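Long-range contacts in soluble lytic tranglycosilase B3 (Pseudomonas aeruginosa, PDB 5AO8), which probably cleaves the glycan strands of bacterial cell-wall peptidoglycan as a lytic transglycosylase, and carries a bound calcium ion: residues Ala139-Glu144 with Met202-Phe207; Pro106-Gln111 with Ser145-His150; Lys98-Ala103 with Tyr332-Gly337; Ala268-Arg273 with Ser302-Ala307. One frame throughout, in Å; residues are numbered along the deposited sequence.

Contact 1: Ala139-Glu144 with Met202-Phe207. With NAG (2-acetamido-2-deoxy-beta-D-glucopyranose), chain B; NM9 (methyl 2-acetamido-3-O-[(2R)-1-amino-1-oxopropan-2-yl]-2-deoxy-beta-D-glucopyranoside), chain C; NAG (2-acetamido-2-deoxy-beta-D-glucopyranose), chain D.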
# COMPACT_ATOMS: atom_id res chain seq x y z
N ALA A 139 -1.70 0.25 13.06
CA ALA A 139 -0.95 1.08 12.13
C ALA A 139 -1.59 1.15 10.74
O ALA A 139 -1.60 2.21 10.12
CB ALA A 139 0.52 0.58 12.02
N ILE A 140 -2.02 0.01 10.22
CA ILE A 140 -2.75 -0.07 8.93
C ILE A 140 -4.02 0.83 9.01
O ILE A 140 -4.33 1.64 8.14
CB ILE A 140 -3.19 -1.53 8.60
CG1 ILE A 140 -1.98 -2.51 8.41
CG2 ILE A 140 -4.18 -1.55 7.46
CD1 ILE A 140 -1.44 -2.57 7.08
N TRP A 141 -4.74 0.68 10.11
CA TRP A 141 -5.92 1.47 10.38
C TRP A 141 -5.67 2.98 10.38
O TRP A 141 -6.45 3.77 9.83
CB TRP A 141 -6.48 1.01 11.73
CG TRP A 141 -7.87 1.43 12.06
CD1 TRP A 141 -8.90 1.77 11.19
CD2 TRP A 141 -8.41 1.52 13.39
NE1 TRP A 141 -10.04 2.07 11.93
CE2 TRP A 141 -9.77 1.93 13.26
CE3 TRP A 141 -7.88 1.29 14.67
CZ2 TRP A 141 -10.59 2.10 14.37
CZ3 TRP A 141 -8.69 1.49 15.75
CH2 TRP A 141 -10.05 1.89 15.60
N GLY A 142 -4.56 3.39 11.00
CA GLY A 142 -4.14 4.78 10.93
C GLY A 142 -3.78 5.24 9.54
O GLY A 142 -4.17 6.33 9.12
N MET A 143 -3.00 4.43 8.83
CA MET A 143 -2.60 4.72 7.45
C MET A 143 -3.78 4.80 6.47
O MET A 143 -3.84 5.65 5.56
CB MET A 143 -1.62 3.65 6.97
CG MET A 143 -0.22 3.72 7.61
SD MET A 143 0.54 5.31 7.41
CE MET A 143 0.73 5.34 5.64
N GLU A 144 -4.72 3.88 6.62
CA GLU A 144 -5.84 3.74 5.67
C GLU A 144 -6.93 4.79 5.84
O GLU A 144 -7.39 5.38 4.88
CB GLU A 144 -6.44 2.36 5.79
CG GLU A 144 -5.54 1.26 5.25
CD GLU A 144 -5.14 1.44 3.76
OE1 GLU A 144 -5.87 2.08 2.96
OE2 GLU A 144 -4.06 0.93 3.37
N MET A 202 -13.09 0.93 0.62
CA MET A 202 -14.23 1.16 1.50
C MET A 202 -13.91 1.25 2.98
O MET A 202 -13.02 0.58 3.48
CB MET A 202 -15.27 0.04 1.34
CG MET A 202 -15.66 -0.20 -0.06
SD MET A 202 -16.94 -1.41 -0.32
CE MET A 202 -16.35 -2.84 0.47
N GLY A 203 -14.67 2.09 3.67
CA GLY A 203 -14.70 2.07 5.10
C GLY A 203 -13.37 2.29 5.79
O GLY A 203 -12.44 2.88 5.24
N GLN A 204 -13.31 1.78 7.01
CA GLN A 204 -12.23 2.05 7.92
C GLN A 204 -10.93 1.35 7.52
O GLN A 204 -9.84 1.77 7.87
CB GLN A 204 -12.62 1.61 9.30
CG GLN A 204 -13.78 2.39 9.83
CD GLN A 204 -13.87 2.32 11.32
OE1 GLN A 204 -12.87 2.37 12.03
NE2 GLN A 204 -15.07 2.20 11.81
N THR A 205 -11.10 0.27 6.79
CA THR A 205 -10.01 -0.55 6.31
C THR A 205 -9.54 -0.22 4.92
O THR A 205 -8.52 -0.67 4.52
CB THR A 205 -10.47 -2.00 6.31
OG1 THR A 205 -11.68 -2.11 5.54
CG2 THR A 205 -10.77 -2.43 7.69
N GLN A 206 -10.37 0.45 4.15
CA GLN A 206 -10.14 0.71 2.73
C GLN A 206 -9.98 -0.60 1.96
O GLN A 206 -9.13 -0.71 1.06
CB GLN A 206 -8.95 1.65 2.55
CG GLN A 206 -9.16 3.01 3.18
CD GLN A 206 -10.23 3.87 2.44
OE1 GLN A 206 -9.99 4.38 1.34
NE2 GLN A 206 -11.40 4.02 3.04
N PHE A 207 -10.84 -1.56 2.28
CA PHE A 207 -10.96 -2.76 1.45
C PHE A 207 -11.65 -2.38 0.15
O PHE A 207 -12.64 -1.66 0.17
CB PHE A 207 -11.77 -3.86 2.13
CG PHE A 207 -11.04 -4.68 3.20
CD1 PHE A 207 -9.74 -4.44 3.56
CD2 PHE A 207 -11.67 -5.74 3.79
CE1 PHE A 207 -9.13 -5.23 4.50
CE2 PHE A 207 -11.06 -6.52 4.72
CZ PHE A 207 -9.80 -6.27 5.07
C1 NAG B . -5.16 7.07 2.61
C2 NAG B . -6.32 6.55 1.77
C3 NAG B . -6.18 5.07 1.42
C4 NAG B . -4.76 4.73 0.96
C5 NAG B . -3.76 5.32 1.96
C6 NAG B . -2.28 5.03 1.71
C7 NAG B . -8.63 7.49 1.85
C8 NAG B . -9.94 7.71 2.62
N2 NAG B . -7.54 6.77 2.49
O3 NAG B . -7.11 4.72 0.41
O4 NAG B . -4.74 3.29 0.90
O5 NAG B . -3.95 6.74 1.99
O6 NAG B . -1.54 6.25 1.74
O7 NAG B . -8.48 7.89 0.74
C3A NM9 C . -2.93 10.24 0.88
C1 NM9 C . -4.15 11.43 5.45
N3A NM9 C . -3.89 12.58 0.20
O4 NM9 C . -5.35 8.51 2.74
O7 NM9 C . -0.62 12.06 5.24
C1B NM9 C . -4.62 12.75 7.42
C3B NM9 C . -1.96 9.46 0.03
C2 NM9 C . -3.11 11.00 4.41
C3E NM9 C . -2.75 11.77 0.69
C3 NM9 C . -3.76 10.25 3.23
C4 NM9 C . -4.56 9.11 3.79
C5 NM9 C . -5.51 9.68 4.86
C6 NM9 C . -6.25 8.57 5.51
C7 NM9 C . -1.24 12.71 4.39
C8 NM9 C . -0.73 14.07 3.78
N2 NM9 C . -2.54 12.21 3.91
OCA NM9 C . -1.69 12.34 0.95
O1 NM9 C . -3.62 12.13 6.60
O3 NM9 C . -2.77 9.79 2.26
O6 NM9 C . -5.18 7.87 6.18
O5 NM9 C . -4.79 10.28 5.89
C1 NAG D . -5.52 -2.84 -2.88
C2 NAG D . -6.15 -4.00 -2.17
C3 NAG D . -5.48 -5.29 -2.61
C4 NAG D . -5.60 -5.46 -4.11
C5 NAG D . -5.21 -4.18 -4.88
C6 NAG D . -5.70 -4.20 -6.32
C7 NAG D . -7.22 -3.89 0.02
C8 NAG D . -6.99 -3.72 1.49
N2 NAG D . -6.12 -3.85 -0.74
O1 NAG D . -6.04 -1.66 -2.33
O3 NAG D . -6.09 -6.38 -1.92
O4 NAG D . -4.77 -6.53 -4.53
O5 NAG D . -5.73 -2.97 -4.29
O6 NAG D . -6.05 -2.91 -6.79
O7 NAG D . -8.36 -4.07 -0.47
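Trp-141 and Gln-204 make the hydrogen bond that ties the helix to the loop, from Trp-141 NE1 to Gln-204 OE1 at 2.8 Å. The indole nitrogen approaches in the carbonyl plane, on a lone pair, and the oxygen sits close to the ring plane; the bond is nonetheless bent, 139° at the hydrogen. Ring and amide run side by side and nearly coplanar. Glutamine suits this place because its NE2 can donate at the same time, to the carbonyl of Trp-228, which fixes which way round the amide lies.

Van der Waals contact follows at Glu-144, whose CG rests 3.6 Å from Thr-205 O. The bend at chi2 (-58°) swings the carboxylate so that OE1 lies against CB and CG of Gln-206, nearly parallel to that residue's amide.

Polar bonds to the sugars complete the set. From the N-acetylglucosamine of chain B, O4 donates to Glu-144 OE1 (2.6 Å), N2 to the backbone Glu-144 O (2.8 Å) and O3 to Gln-206 OE1 (3.0 Å). The Gln-206 amide is turned for this by NE2, which donates in plane to Gly-203 O at 2.7 Å. Met-143 O accepts from O6 of the attached muramyl-type sugar at 2.7 Å. Helix end and loop thus form walls of the saccharide-binding cleft of a lysozyme-like domain, where Glu-144 and the next residue, Ser-145, are consistent with the Glu-Ser pair of this family.

Contact 2: Pro106-Gln111 with Ser145-His150. With NM9 (methyl 2-acetamido-3-O-[(2R)-1-amino-1-oxopropan-2-yl]-2-deoxy-beta-D-glucopyranoside), chain C.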
# COMPACT_ATOMS: atom_id res chain seq x y z
N PRO A 106 3.36 12.96 14.69
CA PRO A 106 3.11 12.59 16.08
C PRO A 106 1.64 12.66 16.43
O PRO A 106 1.20 12.00 17.36
CB PRO A 106 3.92 13.63 16.88
CG PRO A 106 4.98 14.09 15.94
CD PRO A 106 4.36 14.04 14.57
N LEU A 107 0.87 13.43 15.70
CA LEU A 107 -0.56 13.45 15.99
C LEU A 107 -1.09 12.04 15.71
O LEU A 107 -1.82 11.46 16.53
CB LEU A 107 -1.28 14.53 15.17
CG LEU A 107 -0.79 15.95 15.56
CD1 LEU A 107 -1.23 17.08 14.58
CD2 LEU A 107 -1.16 16.32 17.02
N ARG A 108 -0.64 11.43 14.62
CA ARG A 108 -1.18 10.12 14.25
C ARG A 108 -0.61 9.03 15.15
O ARG A 108 -1.33 8.10 15.51
CB ARG A 108 -0.89 9.79 12.80
CG ARG A 108 -1.43 8.44 12.39
CD ARG A 108 -1.18 8.26 10.93
NE ARG A 108 -2.21 8.93 10.15
CZ ARG A 108 -2.00 9.50 8.98
NH1 ARG A 108 -0.79 9.51 8.45
NH2 ARG A 108 -3.01 10.06 8.33
N VAL A 109 0.66 9.16 15.53
CA VAL A 109 1.26 8.27 16.54
C VAL A 109 0.45 8.33 17.83
O VAL A 109 -0.02 7.32 18.31
CB VAL A 109 2.74 8.62 16.80
CG1 VAL A 109 3.35 7.70 17.82
CG2 VAL A 109 3.52 8.51 15.54
N ARG A 110 0.22 9.51 18.37
CA ARG A 110 -0.48 9.53 19.62
C ARG A 110 -1.94 9.08 19.47
O ARG A 110 -2.44 8.40 20.33
CB ARG A 110 -0.40 10.90 20.28
CG ARG A 110 -1.24 11.94 19.70
CD ARG A 110 -1.55 12.98 20.77
NE ARG A 110 -2.47 14.00 20.24
CZ ARG A 110 -2.30 15.31 20.36
NH1 ARG A 110 -1.27 15.81 21.03
NH2 ARG A 110 -3.17 16.13 19.82
N GLN A 111 -2.61 9.40 18.37
CA GLN A 111 -4.00 8.97 18.26
C GLN A 111 -4.01 7.44 18.20
O GLN A 111 -4.90 6.79 18.76
CB GLN A 111 -4.70 9.60 17.06
CG GLN A 111 -6.23 9.61 17.23
CD GLN A 111 -6.97 10.07 15.94
OE1 GLN A 111 -6.39 10.77 15.11
NE2 GLN A 111 -8.23 9.65 15.78
N SER A 145 -7.33 5.07 7.07
CA SER A 145 -8.45 5.95 7.29
C SER A 145 -8.25 6.87 8.48
O SER A 145 -9.21 7.41 8.98
CB SER A 145 -9.72 5.10 7.50
OG SER A 145 -9.68 4.33 8.70
N ASN A 146 -7.00 7.05 8.94
CA ASN A 146 -6.73 7.72 10.22
C ASN A 146 -7.63 7.22 11.38
O ASN A 146 -8.24 8.00 12.12
CB ASN A 146 -6.85 9.24 10.07
CG ASN A 146 -6.19 9.98 11.19
OD1 ASN A 146 -5.00 10.26 11.13
ND2 ASN A 146 -6.94 10.27 12.25
N TYR A 147 -7.66 5.91 11.56
CA TYR A 147 -8.38 5.25 12.66
C TYR A 147 -9.93 5.46 12.60
O TYR A 147 -10.63 5.51 13.61
CB TYR A 147 -7.84 5.70 13.99
CG TYR A 147 -6.31 5.70 14.07
CD1 TYR A 147 -5.57 4.53 14.23
CD2 TYR A 147 -5.63 6.88 14.01
CE1 TYR A 147 -4.18 4.58 14.31
CE2 TYR A 147 -4.30 6.93 14.09
CZ TYR A 147 -3.56 5.77 14.25
OH TYR A 147 -2.16 5.86 14.28
N GLY A 148 -10.44 5.57 11.38
CA GLY A 148 -11.86 5.73 11.16
C GLY A 148 -12.28 7.14 10.82
O GLY A 148 -13.38 7.34 10.41
N SER A 149 -11.40 8.11 10.93
CA SER A 149 -11.84 9.49 10.86
C SER A 149 -11.80 10.10 9.44
O SER A 149 -12.48 11.06 9.19
CB SER A 149 -11.02 10.34 11.84
OG SER A 149 -9.69 10.50 11.36
N HIS A 150 -10.98 9.56 8.54
CA HIS A 150 -10.97 9.96 7.13
C HIS A 150 -11.20 8.69 6.28
O HIS A 150 -10.26 8.15 5.69
CB HIS A 150 -9.65 10.65 6.68
CG HIS A 150 -9.40 12.00 7.29
ND1 HIS A 150 -9.24 12.19 8.64
CD2 HIS A 150 -9.24 13.21 6.71
CE1 HIS A 150 -9.01 13.47 8.88
C3A NM9 C . -2.93 10.24 0.88
C1 NM9 C . -4.15 11.43 5.45
N3A NM9 C . -3.89 12.58 0.20
O4 NM9 C . -5.35 8.51 2.74
O7 NM9 C . -0.62 12.06 5.24
C1B NM9 C . -4.62 12.75 7.42
C3B NM9 C . -1.96 9.46 0.03
C2 NM9 C . -3.11 11.00 4.41
C3E NM9 C . -2.75 11.77 0.69
C3 NM9 C . -3.76 10.25 3.23
C4 NM9 C . -4.56 9.11 3.79
C5 NM9 C . -5.51 9.68 4.86
C6 NM9 C . -6.25 8.57 5.51
C7 NM9 C . -1.24 12.71 4.39
C8 NM9 C . -0.73 14.07 3.78
N2 NM9 C . -2.54 12.21 3.91
OCA NM9 C . -1.69 12.34 0.95
O1 NM9 C . -3.62 12.13 6.60
O3 NM9 C . -2.77 9.79 2.26
O6 NM9 C . -5.18 7.87 6.18
O5 NM9 C . -4.79 10.28 5.89
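Asn-146 and Tyr-147, which meet Arg-108 and Gln-111, both have positive phi, as does Gly-148 after them; three such residues in a row are rare. The Asn-146 amide works in two directions. OD1 accepts from Arg-108 NE at 3.2 Å, with the donor tilted 25° from the carbonyl plane, and more weakly from Arg-108 NH2. ND2 donates to Gln-111 OE1 at 3.0 Å and, within the loop, to Ser-149 OG at 2.9 Å. An asparagine tolerates the left-handed backbone better than most residues and brings a donor and an acceptor on one short arm.

Asn-146 is the first residue to leave helix 134-145 and starts a type I' beta turn whose central residues are Tyr-147 and Gly-148. Ser-145 makes an ST motif there, its OG accepting from Gly-148 N at 3.0 Å; the third positive phi falls on glycine, the one residue not strained there.

Tyr-147 reaches across to the helix that begins at Pro-106. Its OH donates to Arg-108 O at 2.7 Å from above the carbonyl plane, 46° out of it, and touches Arg-108 CG, while the backbone carbon of Gln-111 lies over one face of the ring. The Arg-108 chain, extended as far as CD and then bent at chi3 (-82°), carries the guanidinium past Asn-146 to the muramyl-type sugar, where NH2 donates to O1 at 2.8 Å.

Contact 3: Lys98-Ala103 with Tyr332-Gly337. With NAG (2-acetamido-2-deoxy-beta-D-glucopyranose), chain B.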
# COMPACT_ATOMS: atom_id res chain seq x y z
N LYS A 98 8.89 12.80 2.47
CA LYS A 98 7.76 13.68 2.79
C LYS A 98 6.59 12.80 3.22
O LYS A 98 5.97 13.02 4.26
CB LYS A 98 7.36 14.56 1.59
CG LYS A 98 6.15 15.52 1.85
CD LYS A 98 6.44 16.53 2.97
CE LYS A 98 5.18 17.22 3.45
NZ LYS A 98 4.48 16.42 4.50
N TYR A 99 6.30 11.82 2.38
CA TYR A 99 5.30 10.81 2.65
C TYR A 99 5.40 10.18 4.04
O TYR A 99 4.38 9.86 4.64
CB TYR A 99 5.44 9.71 1.62
CG TYR A 99 4.45 8.62 1.80
CD1 TYR A 99 3.16 8.74 1.31
CD2 TYR A 99 4.80 7.44 2.41
CE1 TYR A 99 2.26 7.74 1.45
CE2 TYR A 99 3.91 6.44 2.56
CZ TYR A 99 2.63 6.59 2.07
OH TYR A 99 1.70 5.60 2.21
N LEU A 100 6.63 9.99 4.55
CA LEU A 100 6.81 9.41 5.88
C LEU A 100 6.54 10.43 6.98
O LEU A 100 6.12 10.05 8.07
CB LEU A 100 8.22 8.82 6.03
CG LEU A 100 8.50 7.56 5.20
CD1 LEU A 100 9.95 7.22 5.28
CD2 LEU A 100 7.66 6.40 5.69
N GLU A 101 6.73 11.71 6.70
CA GLU A 101 6.47 12.76 7.68
C GLU A 101 4.98 12.98 7.84
O GLU A 101 4.52 13.49 8.85
CB GLU A 101 7.19 14.05 7.29
CG GLU A 101 8.72 13.96 7.54
CD GLU A 101 9.44 15.32 7.49
OE1 GLU A 101 8.99 16.22 6.74
OE2 GLU A 101 10.47 15.48 8.19
N GLY A 102 4.22 12.59 6.83
CA GLY A 102 2.78 12.57 6.93
C GLY A 102 2.36 11.37 7.73
O GLY A 102 1.66 11.48 8.73
N ALA A 103 2.81 10.22 7.30
CA ALA A 103 2.47 8.97 7.93
C ALA A 103 2.78 8.92 9.40
O ALA A 103 2.04 8.36 10.18
CB ALA A 103 3.21 7.85 7.24
N TYR A 332 4.59 2.79 1.49
CA TYR A 332 3.49 2.48 2.40
C TYR A 332 3.88 1.42 3.38
O TYR A 332 3.60 1.58 4.54
CB TYR A 332 2.25 2.05 1.62
CG TYR A 332 1.10 1.50 2.43
CD1 TYR A 332 1.05 0.15 2.75
CD2 TYR A 332 0.07 2.31 2.84
CE1 TYR A 332 -0.02 -0.37 3.49
CE2 TYR A 332 -1.01 1.80 3.57
CZ TYR A 332 -1.05 0.45 3.87
OH TYR A 332 -2.11 -0.08 4.58
N ALA A 333 4.50 0.34 2.94
CA ALA A 333 4.77 -0.74 3.89
C ALA A 333 5.84 -0.32 4.90
O ALA A 333 5.78 -0.67 6.04
CB ALA A 333 5.17 -2.01 3.19
N LEU A 334 6.77 0.52 4.49
CA LEU A 334 7.75 1.08 5.39
C LEU A 334 7.07 2.01 6.41
O LEU A 334 7.31 1.91 7.60
CB LEU A 334 8.84 1.81 4.58
CG LEU A 334 10.01 2.43 5.35
CD1 LEU A 334 10.77 1.35 6.14
CD2 LEU A 334 10.98 3.22 4.41
N ALA A 335 6.21 2.90 5.94
CA ALA A 335 5.39 3.76 6.81
C ALA A 335 4.66 2.95 7.82
O ALA A 335 4.61 3.29 9.01
CB ALA A 335 4.41 4.59 5.99
N VAL A 336 4.09 1.85 7.37
CA VAL A 336 3.29 1.04 8.25
C VAL A 336 4.15 0.45 9.35
O VAL A 336 3.81 0.46 10.53
CB VAL A 336 2.58 -0.10 7.50
CG1 VAL A 336 1.98 -1.12 8.46
CG2 VAL A 336 1.49 0.43 6.63
N GLY A 337 5.25 -0.17 8.94
CA GLY A 337 6.18 -0.75 9.89
C GLY A 337 6.72 0.23 10.91
O GLY A 337 6.78 -0.07 12.09
C1 NAG B . -5.16 7.07 2.61
C2 NAG B . -6.32 6.55 1.77
C3 NAG B . -6.18 5.07 1.42
C4 NAG B . -4.76 4.73 0.96
C5 NAG B . -3.76 5.32 1.96
C6 NAG B . -2.28 5.03 1.71
C7 NAG B . -8.63 7.49 1.85
C8 NAG B . -9.94 7.71 2.62
N2 NAG B . -7.54 6.77 2.49
O3 NAG B . -7.11 4.72 0.41
O4 NAG B . -4.74 3.29 0.90
O5 NAG B . -3.95 6.74 1.99
O6 NAG B . -1.54 6.25 1.74
O7 NAG B . -8.48 7.89 0.74
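In the helical, lysozyme-like domain, helix 96-103 packs against helix 330-342 beside the saccharide cleft. The short segments run in roughly the same direction, crossing at -37° with their axes 9.8 Å apart, and the CA atoms of Leu-100 and Ala-335 are the nearest across the pair. Ala-335 is the hub of the apolar interface. Its methyl points at the other helix and meets three side chains: Leu-100 CD2 and Ala-103 CB, both 3.7 Å from Ala-335 CB, and CE2 of Tyr-99, to whose ring the methyl lies obliquely. The small methyls of Ala-103 and Ala-335 thus meet directly, and the leucine fills in alongside. Leu-100 CD1 also reaches Leu-334 CD2 at 4.2 Å. Met-143 of helix 134-145 touches Tyr-99, Ala-103 and Ala-335, so a third helix closes one side of the pair.

Toward the cleft the contact becomes aromatic and polar. Tyr-99 has CG opposite the backbone N about CA-CB (chi1 -179°), an extended posture that sends its hydroxyl over to Tyr-332. There the OH touches CB of Tyr-332 and approaches that residue's ring at the edge, 3.7 Å from CD2. Arg-94 makes a cation-pi contact with Tyr-99, and the Tyr-332 hydroxyl has a weak hydrogen bond to Glu-144 OE2. Tyrosine fits both positions: a ring for the packing, a hydroxyl for the polar cleft. The N-acetylglucosamine of chain B comes to this corner with its exocyclic arm. Its C6 lies 3.8 Å from Tyr-332 CD2, and its O6 pairs weakly with Tyr-99 OH at 3.3 Å.

Contact 4: Ala268-Arg273 with Ser302-Ala307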
# COMPACT_ATOMS: atom_id res chain seq x y z
N ALA A 268 20.23 -4.55 -3.46
CA ALA A 268 19.08 -3.83 -2.93
C ALA A 268 17.92 -3.90 -3.91
O ALA A 268 17.88 -3.16 -4.87
CB ALA A 268 19.43 -2.38 -2.66
N GLU A 269 16.99 -4.80 -3.65
CA GLU A 269 15.99 -5.15 -4.63
C GLU A 269 15.04 -6.15 -4.04
O GLU A 269 15.50 -7.17 -3.56
CB GLU A 269 16.65 -5.76 -5.87
CG GLU A 269 15.66 -6.22 -6.93
CD GLU A 269 14.85 -5.08 -7.50
OE1 GLU A 269 15.45 -4.03 -7.82
OE2 GLU A 269 13.60 -5.24 -7.63
N LEU A 270 13.72 -5.89 -4.05
CA LEU A 270 12.82 -6.77 -3.29
C LEU A 270 12.65 -8.14 -3.93
O LEU A 270 12.21 -9.09 -3.25
CB LEU A 270 11.44 -6.14 -3.06
CG LEU A 270 11.24 -5.37 -1.74
CD1 LEU A 270 12.55 -4.81 -1.18
CD2 LEU A 270 10.28 -4.22 -1.95
N THR A 271 13.04 -8.29 -5.19
CA THR A 271 13.03 -9.61 -5.81
C THR A 271 14.24 -10.43 -5.35
O THR A 271 14.27 -11.64 -5.54
CB THR A 271 13.03 -9.53 -7.33
OG1 THR A 271 14.20 -8.85 -7.79
CG2 THR A 271 11.80 -8.79 -7.82
N ILE A 272 15.21 -9.78 -4.72
CA ILE A 272 16.35 -10.53 -4.17
C ILE A 272 16.24 -10.78 -2.69
O ILE A 272 16.25 -9.86 -1.88
CB ILE A 272 17.66 -9.83 -4.44
CG1 ILE A 272 17.91 -9.78 -5.94
CG2 ILE A 272 18.80 -10.56 -3.74
CD1 ILE A 272 19.08 -8.95 -6.33
N ARG A 273 16.22 -12.05 -2.34
CA ARG A 273 16.04 -12.49 -0.98
C ARG A 273 17.20 -13.36 -0.56
O ARG A 273 17.59 -14.25 -1.29
CB ARG A 273 14.73 -13.28 -0.82
CG ARG A 273 13.51 -12.44 -0.64
CD ARG A 273 12.29 -13.30 -0.26
NE ARG A 273 11.54 -13.71 -1.43
CZ ARG A 273 10.98 -12.87 -2.31
NH1 ARG A 273 11.08 -11.55 -2.16
NH2 ARG A 273 10.32 -13.34 -3.35
N SER A 302 15.28 -8.94 2.35
CA SER A 302 15.67 -8.11 1.24
C SER A 302 16.16 -6.79 1.74
O SER A 302 15.79 -6.32 2.80
CB SER A 302 14.49 -7.87 0.31
OG SER A 302 14.01 -9.08 -0.27
N LEU A 303 16.93 -6.14 0.91
CA LEU A 303 17.50 -4.88 1.30
C LEU A 303 16.80 -3.73 0.61
O LEU A 303 16.68 -3.69 -0.60
CB LEU A 303 18.97 -4.89 0.97
CG LEU A 303 19.65 -3.59 1.32
CD1 LEU A 303 19.71 -3.44 2.86
CD2 LEU A 303 21.03 -3.63 0.71
N LEU A 304 16.38 -2.76 1.42
CA LEU A 304 15.59 -1.64 0.91
C LEU A 304 16.28 -0.30 1.11
O LEU A 304 16.54 0.08 2.24
CB LEU A 304 14.23 -1.64 1.62
CG LEU A 304 13.27 -0.48 1.36
CD1 LEU A 304 12.77 -0.61 -0.04
CD2 LEU A 304 12.17 -0.49 2.41
N LEU A 305 16.51 0.43 0.01
CA LEU A 305 17.10 1.75 0.05
C LEU A 305 16.16 2.77 -0.49
O LEU A 305 16.27 3.12 -1.63
CB LEU A 305 18.34 1.80 -0.79
CG LEU A 305 19.57 1.09 -0.27
CD1 LEU A 305 20.55 1.18 -1.39
CD2 LEU A 305 20.12 1.75 0.99
N PRO A 306 15.25 3.30 0.34
CA PRO A 306 14.17 4.10 -0.26
C PRO A 306 14.61 5.47 -0.78
O PRO A 306 13.86 6.08 -1.53
CB PRO A 306 13.15 4.22 0.87
CG PRO A 306 13.94 3.93 2.15
CD PRO A 306 15.10 3.09 1.79
N ALA A 307 15.81 5.91 -0.43
CA ALA A 307 16.36 7.14 -0.98
C ALA A 307 17.76 6.94 -1.53
O ALA A 307 18.54 7.86 -1.50
CB ALA A 307 16.38 8.20 0.07
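Ala-268 CB touches two leucines of the other segment, 3.9 Å from Leu-303 CD2 and 3.9 Å from Leu-305 CD1. A methyl is small enough to let the backbones close up here: Ala-268 CA makes a CH...O contact with Leu-303 O at 3.3 Å. Next along, Leu-270 reaches over with CD1, which lies 3.9 Å from Ser-302 CB and more loosely meets Leu-304 CD1.

Farther out the contact turns polar. Ser-302 has OG beside its own backbone N (chi1 -62°), and from there it donates to Ile-272 O at 2.9 Å. The hydroxyl arrives from above the carbonyl plane, 50° out of it. Serine is apt: it is small enough to come close to the turn and still carries a donor for a main-chain oxygen. The CG methylene of Arg-273 packs against the same OG. Glu-269 points away from the strand and forms salt bridges with Arg-391 and Arg-395 of helix 388-401.

Residues Glu-269 to Ile-272 form a type I beta turn, closed by Ile-272 N to Glu-269 O at 2.9 Å. It leads into short strand 274-275, which pairs antiparallel with strand 300-304 at the edge of a five-stranded antiparallel sheet.

How the contacts relate
Contacts 1 and 3 are buried, while contacts 2 and 4 are only partly so. The first three line one saccharide, each touching part of it: contacts 1 and 2 share helix 134-145 with the residues just after it and meet the muramyl-type sugar, and contacts 1 and 3 meet the N-acetylglucosamine of chain B. Helices 96-103 and 106-118 are consecutive, bringing contacts 3 and 2 together. Contact 2 is a network of side-chain hydrogen bonds, while contact 1 joins its segments by one and gives most of its polar groups to the sugar. Apolar packing of alanine, leucine and tyrosine, without a hydrogen bond across the segments, holds contact 3. Contact 4 belongs to the sheet, meeting contact 3 through Leu-334 and Pro-306.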